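Local structure of extracellular solute-binding protein family 1 (Kribbella flavida, 5IXP) at residues L169-M174 and V362-L367; Q180-N185 and E358-F363. The protein probably captures a solute, perhaps a sugar, outside the cell and hands it to an ABC transporter for import. One frame throughout, in Å; residues are numbered along the deposited sequence. Where two conformers were deposited one is given.

Contact 1: residues L169-M174 and V362-L367; sequences LTWEAM and VFTEAL
Trp171 meets helix 356-371 from CB out to CZ2, and three residues of that helix share it. Leu367 presses CD2 against the near end, 3.5 Å from Trp171 CB. In the middle, the methyl CG2 of Thr364 lies 3.6 Å from Trp171 CD1, the two side chains crossing at about a right angle. At the far end Trp171 CZ2 comes within 3.9 Å of Phe363 CB; the six-membered ring and the phenyl ring are nearly parallel, at 14°, but offset with little overlap. The indole extends between the helices because its CG is anti to the backbone N (chi1 165°). In the periplasmic-binding-protein-like fold expected of this family the contact joins two helices far apart in sequence, running roughly antiparallel at 140°, their segment axes approaching to 10.5 Å. Glu172 flanks the same methyl, OE2 lying 3.7 Å from Thr364 CG2, while its charge is met by Arg175 in a salt bridge and probably by Asn360 in a hydrogen bond. Asn360 OD1 probably accepts a hydrogen bond from Trp171 NE1, and Thr364 turns its hydroxyl back to the carbonyl oxygen of Gln361. Farther out, Leu197 packs on Trp171 and Trp201 on Leu367, both from helix 195-209.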
loop_
_atom_site.group_PDB
_atom_site.type_symbol
_atom_site.label_atom_id
_atom_site.label_comp_id
_atom_site.label_asym_id
_atom_site.label_seq_id
_atom_site.Cartn_x
_atom_site.Cartn_y
_atom_site.Cartn_z
ATOM N N LEU A 169 11.968 0.972 3.848
ATOM C CA LEU A 169 10.565 1.382 3.972
ATOM C C LEU A 169 10.408 2.893 3.823
ATOM O O LEU A 169 9.396 3.358 3.285
ATOM C CB LEU A 169 9.955 0.904 5.292
ATOM C CG LEU A 169 9.626 -0.595 5.387
ATOM C CD1 LEU A 169 8.711 -0.888 6.577
ATOM C CD2 LEU A 169 9.003 -1.113 4.098
ATOM N N THR A 170 11.398 3.675 4.266
ATOM C CA THR A 170 11.352 5.113 4.018
ATOM C C THR A 170 11.428 5.406 2.524
ATOM O O THR A 170 10.736 6.301 2.016
ATOM C CB THR A 170 12.489 5.816 4.768
ATOM O OG1 THR A 170 12.460 5.442 6.154
ATOM C CG2 THR A 170 12.361 7.336 4.648
ATOM N N TRP A 171 12.260 4.652 1.806
ATOM C CA TRP A 171 12.338 4.761 0.351
ATOM C C TRP A 171 11.000 4.462 -0.303
ATOM O O TRP A 171 10.566 5.186 -1.210
ATOM C CB TRP A 171 13.410 3.803 -0.173
ATOM C CG TRP A 171 13.379 3.520 -1.669
ATOM C CD1 TRP A 171 12.673 2.535 -2.314
ATOM C CD2 TRP A 171 14.120 4.207 -2.682
ATOM N NE1 TRP A 171 12.924 2.580 -3.669
ATOM C CE2 TRP A 171 13.811 3.594 -3.921
ATOM C CE3 TRP A 171 15.003 5.290 -2.666
ATOM C CZ2 TRP A 171 14.359 4.032 -5.131
ATOM C CZ3 TRP A 171 15.552 5.721 -3.871
ATOM C CH2 TRP A 171 15.226 5.094 -5.085
ATOM N N GLU A 172 10.351 3.372 0.111
ATOM C CA GLU A 172 9.039 3.054 -0.445
ATOM C C GLU A 172 8.083 4.222 -0.263
ATOM O O GLU A 172 7.355 4.595 -1.194
ATOM C CB GLU A 172 8.475 1.797 0.214
ATOM C CG GLU A 172 9.268 0.533 -0.090
ATOM C CD GLU A 172 9.105 0.101 -1.547
ATOM O OE1 GLU A 172 8.091 -0.559 -1.875
ATOM O OE2 GLU A 172 9.967 0.454 -2.373
ATOM N N ALA A 173 8.093 4.830 0.924
ATOM C CA ALA A 173 7.177 5.930 1.203
ATOM C C ALA A 173 7.461 7.126 0.305
ATOM O O ALA A 173 6.535 7.710 -0.271
ATOM C CB ALA A 173 7.262 6.324 2.677
HETATM N N MSE A 174 8.731 7.485 0.140
HETATM C CA MSE A 174 9.079 8.653 -0.659
HETATM C C MSE A 174 8.970 8.406 -2.156
HETATM O O MSE A 174 8.446 9.246 -2.889
HETATM C CB MSE A 174 10.499 9.117 -0.332
HETATM C CG MSE A 174 10.668 9.516 1.117
HETATM SE SE MSE A 174 12.503 10.112 1.386
HETATM C CE MSE A 174 12.441 11.667 0.188
ATOM N N VAL A 362 15.849 -4.022 -7.321
ATOM C CA VAL A 362 17.295 -3.814 -7.356
ATOM C C VAL A 362 17.662 -2.547 -6.589
ATOM O O VAL A 362 18.694 -2.502 -5.909
ATOM C CB VAL A 362 17.852 -3.814 -8.797
ATOM C CG1 VAL A 362 17.153 -4.852 -9.665
ATOM C CG2 VAL A 362 17.828 -2.439 -9.433
ATOM N N PHE A 363 16.807 -1.514 -6.640
ATOM C CA PHE A 363 17.095 -0.299 -5.882
ATOM C C PHE A 363 16.972 -0.539 -4.384
ATOM O O PHE A 363 17.799 -0.049 -3.603
ATOM C CB PHE A 363 16.180 0.847 -6.318
ATOM C CG PHE A 363 16.629 1.533 -7.576
ATOM C CD1 PHE A 363 17.590 2.535 -7.529
ATOM C CD2 PHE A 363 16.101 1.170 -8.808
ATOM C CE1 PHE A 363 18.013 3.170 -8.681
ATOM C CE2 PHE A 363 16.518 1.800 -9.969
ATOM C CZ PHE A 363 17.478 2.805 -9.904
ATOM N N THR A 364 15.955 -1.289 -3.953
ATOM C CA THR A 364 15.799 -1.494 -2.519
ATOM C C THR A 364 16.855 -2.447 -1.977
ATOM O O THR A 364 17.310 -2.278 -0.838
ATOM C CB THR A 364 14.390 -2.002 -2.178
ATOM O OG1 THR A 364 14.119 -3.231 -2.864
ATOM C CG2 THR A 364 13.339 -0.961 -2.555
ATOM N N GLU A 365 17.269 -3.442 -2.771
ATOM C CA GLU A 365 18.383 -4.287 -2.348
ATOM C C GLU A 365 19.637 -3.450 -2.161
ATOM O O GLU A 365 20.355 -3.604 -1.164
ATOM C CB GLU A 365 18.633 -5.413 -3.362
ATOM C CG GLU A 365 17.565 -6.510 -3.327
ATOM C CD GLU A 365 17.722 -7.551 -4.422
ATOM O OE1 GLU A 365 18.651 -7.429 -5.248
ATOM O OE2 GLU A 365 16.905 -8.498 -4.458
ATOM N N ALA A 366 19.897 -2.534 -3.098
ATOM C CA ALA A 366 21.070 -1.677 -2.984
ATOM C C ALA A 366 20.973 -0.777 -1.760
ATOM O O ALA A 366 21.950 -0.614 -1.018
ATOM C CB ALA A 366 21.238 -0.848 -4.259
ATOM N N LEU A 367 19.800 -0.185 -1.525
ATOM C CA LEU A 367 19.659 0.696 -0.375
ATOM C C LEU A 367 19.821 -0.077 0.933
ATOM O O LEU A 367 20.416 0.432 1.888
ATOM C CB LEU A 367 18.316 1.424 -0.431
ATOM C CG LEU A 367 18.084 2.453 0.677
ATOM C CD1 LEU A 367 19.219 3.470 0.725
ATOM C CD2 LEU A 367 16.739 3.143 0.458
#

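Contact 2: residues Q180-N185 and E358-F363; sequences QAYYSN and EINQVF
Tyr182 enters the side of helix 356-371 ring first and is gripped by Ile359, Asn360 and Phe363. The branch methyl CG2 of Ile359 sits over the centre of one ring face, 3.6 Å from the centroid of the Tyr182 ring and 13° off its normal, a close CH-pi contact; the opposite face has Ala181 CB toward its rim. Phe363 packs alongside, its CE2 3.5 Å from Tyr182 CE1, and the two rings, not far from parallel, are displaced from each other. The phenol ends in a hydrogen bond: Tyr182 OH donates to Asn360 OD1 at 2.7 Å, in the carbonyl plane and on a lone pair, with a C=O...donor angle of 132°. With chi1 at -169° the amide of Asn360 swings away from its own backbone N and meets the phenol, and further bonds to helix 167-175 limit its freedom to flip. A phenylalanine in place of Tyr182 would probably keep the ring packing but leave Asn360 OD1 without its short bond from the loop.

Packing is thinner at Tyr183, where Ile359 supplies the methyl CD1, 3.7 Å from Tyr183 CE2, and the hydroxyl bonds to the backbone N of Arg355. Beyond it the loop draws away from the helix, through the partly exposed Ser184 to the exposed Asn185. The arrangement is loop-to-helix packing within the periplasmic-binding-protein-like fold, in which the connection between helices 167-175 and 195-209 inserts an aromatic side chain against helix 356-371 near the C-terminal end of the chain.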
loop_
_atom_site.group_PDB
_atom_site.type_symbol
_atom_site.label_atom_id
_atom_site.label_comp_id
_atom_site.label_asym_id
_atom_site.label_seq_id
_atom_site.Cartn_x
_atom_site.Cartn_y
_atom_site.Cartn_z
ATOM N N GLN A 180 7.357 10.928 -11.389
ATOM C CA GLN A 180 7.867 9.785 -12.123
ATOM C C GLN A 180 8.979 9.139 -11.319
ATOM O O GLN A 180 9.717 9.804 -10.587
ATOM C CB GLN A 180 8.370 10.165 -13.521
ATOM C CG GLN A 180 9.710 10.826 -13.533
ATOM C CD GLN A 180 10.056 11.336 -14.901
ATOM O OE1 GLN A 180 9.181 11.485 -15.756
ATOM N NE2 GLN A 180 11.336 11.614 -15.124
ATOM N N ALA A 181 9.070 7.824 -11.442
ATOM C CA ALA A 181 10.129 7.099 -10.763
ATOM C C ALA A 181 10.988 6.414 -11.812
ATOM O O ALA A 181 12.039 6.926 -12.198
ATOM C CB ALA A 181 9.549 6.092 -9.762
ATOM N N TYR A 182 10.529 5.279 -12.315
ATOM C CA TYR A 182 11.340 4.512 -13.241
ATOM C C TYR A 182 10.922 4.670 -14.694
ATOM O O TYR A 182 11.729 4.378 -15.586
ATOM C CB TYR A 182 11.299 3.034 -12.850
ATOM C CG TYR A 182 11.708 2.799 -11.418
ATOM C CD1 TYR A 182 12.911 3.309 -10.918
ATOM C CD2 TYR A 182 10.894 2.083 -10.553
ATOM C CE1 TYR A 182 13.289 3.093 -9.598
ATOM C CE2 TYR A 182 11.265 1.862 -9.231
ATOM C CZ TYR A 182 12.459 2.366 -8.757
ATOM O OH TYR A 182 12.824 2.136 -7.446
ATOM N N TYR A 183 9.699 5.133 -14.960
ATOM C CA TYR A 183 9.156 5.108 -16.308
ATOM C C TYR A 183 8.584 6.455 -16.710
ATOM O O TYR A 183 8.004 7.176 -15.895
ATOM C CB TYR A 183 8.054 4.056 -16.449
ATOM C CG TYR A 183 8.542 2.629 -16.502
ATOM C CD1 TYR A 183 8.886 2.042 -17.710
ATOM C CD2 TYR A 183 8.656 1.868 -15.342
ATOM C CE1 TYR A 183 9.323 0.730 -17.766
ATOM C CE2 TYR A 183 9.092 0.554 -15.385
ATOM C CZ TYR A 183 9.422 -0.012 -16.602
ATOM O OH TYR A 183 9.853 -1.320 -16.658
ATOM N N SER A 184 8.744 6.774 -17.990
ATOM C CA SER A 184 7.915 7.785 -18.617
ATOM C C SER A 184 6.512 7.231 -18.853
ATOM O O SER A 184 6.252 6.032 -18.715
ATOM C CB SER A 184 8.515 8.228 -19.948
ATOM O OG SER A 184 8.210 7.281 -20.963
ATOM N N ASN A 185 5.602 8.119 -19.251
ATOM C CA ASN A 185 4.228 7.697 -19.499
ATOM C C ASN A 185 4.089 6.774 -20.703
ATOM O O ASN A 185 3.040 6.138 -20.853
ATOM C CB ASN A 185 3.335 8.921 -19.668
ATOM C CG ASN A 185 2.905 9.495 -18.344
ATOM O OD1 ASN A 185 2.528 8.755 -17.435
ATOM N ND2 ASN A 185 2.977 10.814 -18.214
ATOM N N GLU A 358 10.343 -5.351 -10.547
ATOM C CA GLU A 358 11.679 -5.910 -10.706
ATOM C C GLU A 358 12.742 -4.825 -10.623
ATOM O O GLU A 358 13.809 -5.043 -10.040
ATOM C CB GLU A 358 11.781 -6.649 -12.040
ATOM C CG GLU A 358 10.960 -7.925 -12.120
ATOM C CD GLU A 358 9.479 -7.691 -12.435
ATOM O OE1 GLU A 358 9.023 -6.528 -12.522
ATOM O OE2 GLU A 358 8.760 -8.692 -12.597
ATOM N N ILE A 359 12.469 -3.652 -11.206
ATOM C CA ILE A 359 13.403 -2.530 -11.107
ATOM C C ILE A 359 13.498 -2.052 -9.669
ATOM O O ILE A 359 14.593 -1.832 -9.133
ATOM C CB ILE A 359 12.972 -1.384 -12.043
ATOM C CG1 ILE A 359 13.035 -1.811 -13.507
ATOM C CG2 ILE A 359 13.807 -0.115 -11.788
ATOM C CD1 ILE A 359 12.393 -0.787 -14.451
ATOM N N ASN A 360 12.346 -1.854 -9.024
ATOM C CA ASN A 360 12.365 -1.370 -7.651
ATOM C C ASN A 360 13.139 -2.309 -6.737
ATOM O O ASN A 360 13.805 -1.852 -5.802
ATOM C CB ASN A 360 10.943 -1.182 -7.130
ATOM C CG ASN A 360 10.923 -0.448 -5.816
ATOM O OD1 ASN A 360 11.439 0.662 -5.725
ATOM N ND2 ASN A 360 10.335 -1.062 -4.784
ATOM N N GLN A 361 13.078 -3.616 -7.006
ATOM C CA GLN A 361 13.764 -4.591 -6.164
ATOM C C GLN A 361 15.274 -4.371 -6.169
ATOM O O GLN A 361 15.932 -4.514 -5.131
ATOM C CB GLN A 361 13.419 -6.008 -6.630
ATOM C CG GLN A 361 13.938 -7.108 -5.725
ATOM C CD GLN A 361 13.507 -8.498 -6.168
ATOM O OE1 GLN A 361 12.343 -8.729 -6.508
ATOM N NE2 GLN A 361 14.449 -9.432 -6.169
ATOM N N VAL A 362 15.849 -4.022 -7.321
ATOM C CA VAL A 362 17.295 -3.814 -7.356
ATOM C C VAL A 362 17.662 -2.547 -6.589
ATOM O O VAL A 362 18.694 -2.502 -5.909
ATOM C CB VAL A 362 17.852 -3.814 -8.797
ATOM C CG1 VAL A 362 17.153 -4.852 -9.665
ATOM C CG2 VAL A 362 17.828 -2.439 -9.433
ATOM N N PHE A 363 16.807 -1.514 -6.640
ATOM C CA PHE A 363 17.095 -0.299 -5.882
ATOM C C PHE A 363 16.972 -0.539 -4.384
ATOM O O PHE A 363 17.799 -0.049 -3.603
ATOM C CB PHE A 363 16.180 0.847 -6.318
ATOM C CG PHE A 363 16.629 1.533 -7.576
ATOM C CD1 PHE A 363 17.590 2.535 -7.529
ATOM C CD2 PHE A 363 16.101 1.170 -8.808
ATOM C CE1 PHE A 363 18.013 3.170 -8.681
ATOM C CE2 PHE A 363 16.518 1.800 -9.969
ATOM C CZ PHE A 363 17.478 2.805 -9.904
#

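How the contacts relate
Both contacts are buried and rest on helix 356-371, one turn further along in contact 1 than in contact 2, with Phe363 shared. Their chemistry differs: contact 1 joins two helices by apolar packing without a hydrogen bond between its segments, whereas contact 2 fastens an irregular loop with a short polar bond as well as a methyl over a ring. Their centres lie 11 Å apart, and Asn360 serves both, its amide reaching the loop within contact 2 and helix 167-175 of contact 1. Directly, Trp171 CZ2 packs 3.4 Å from Tyr182 OH. Only in contact 2 does a segment run on to an exposed residue.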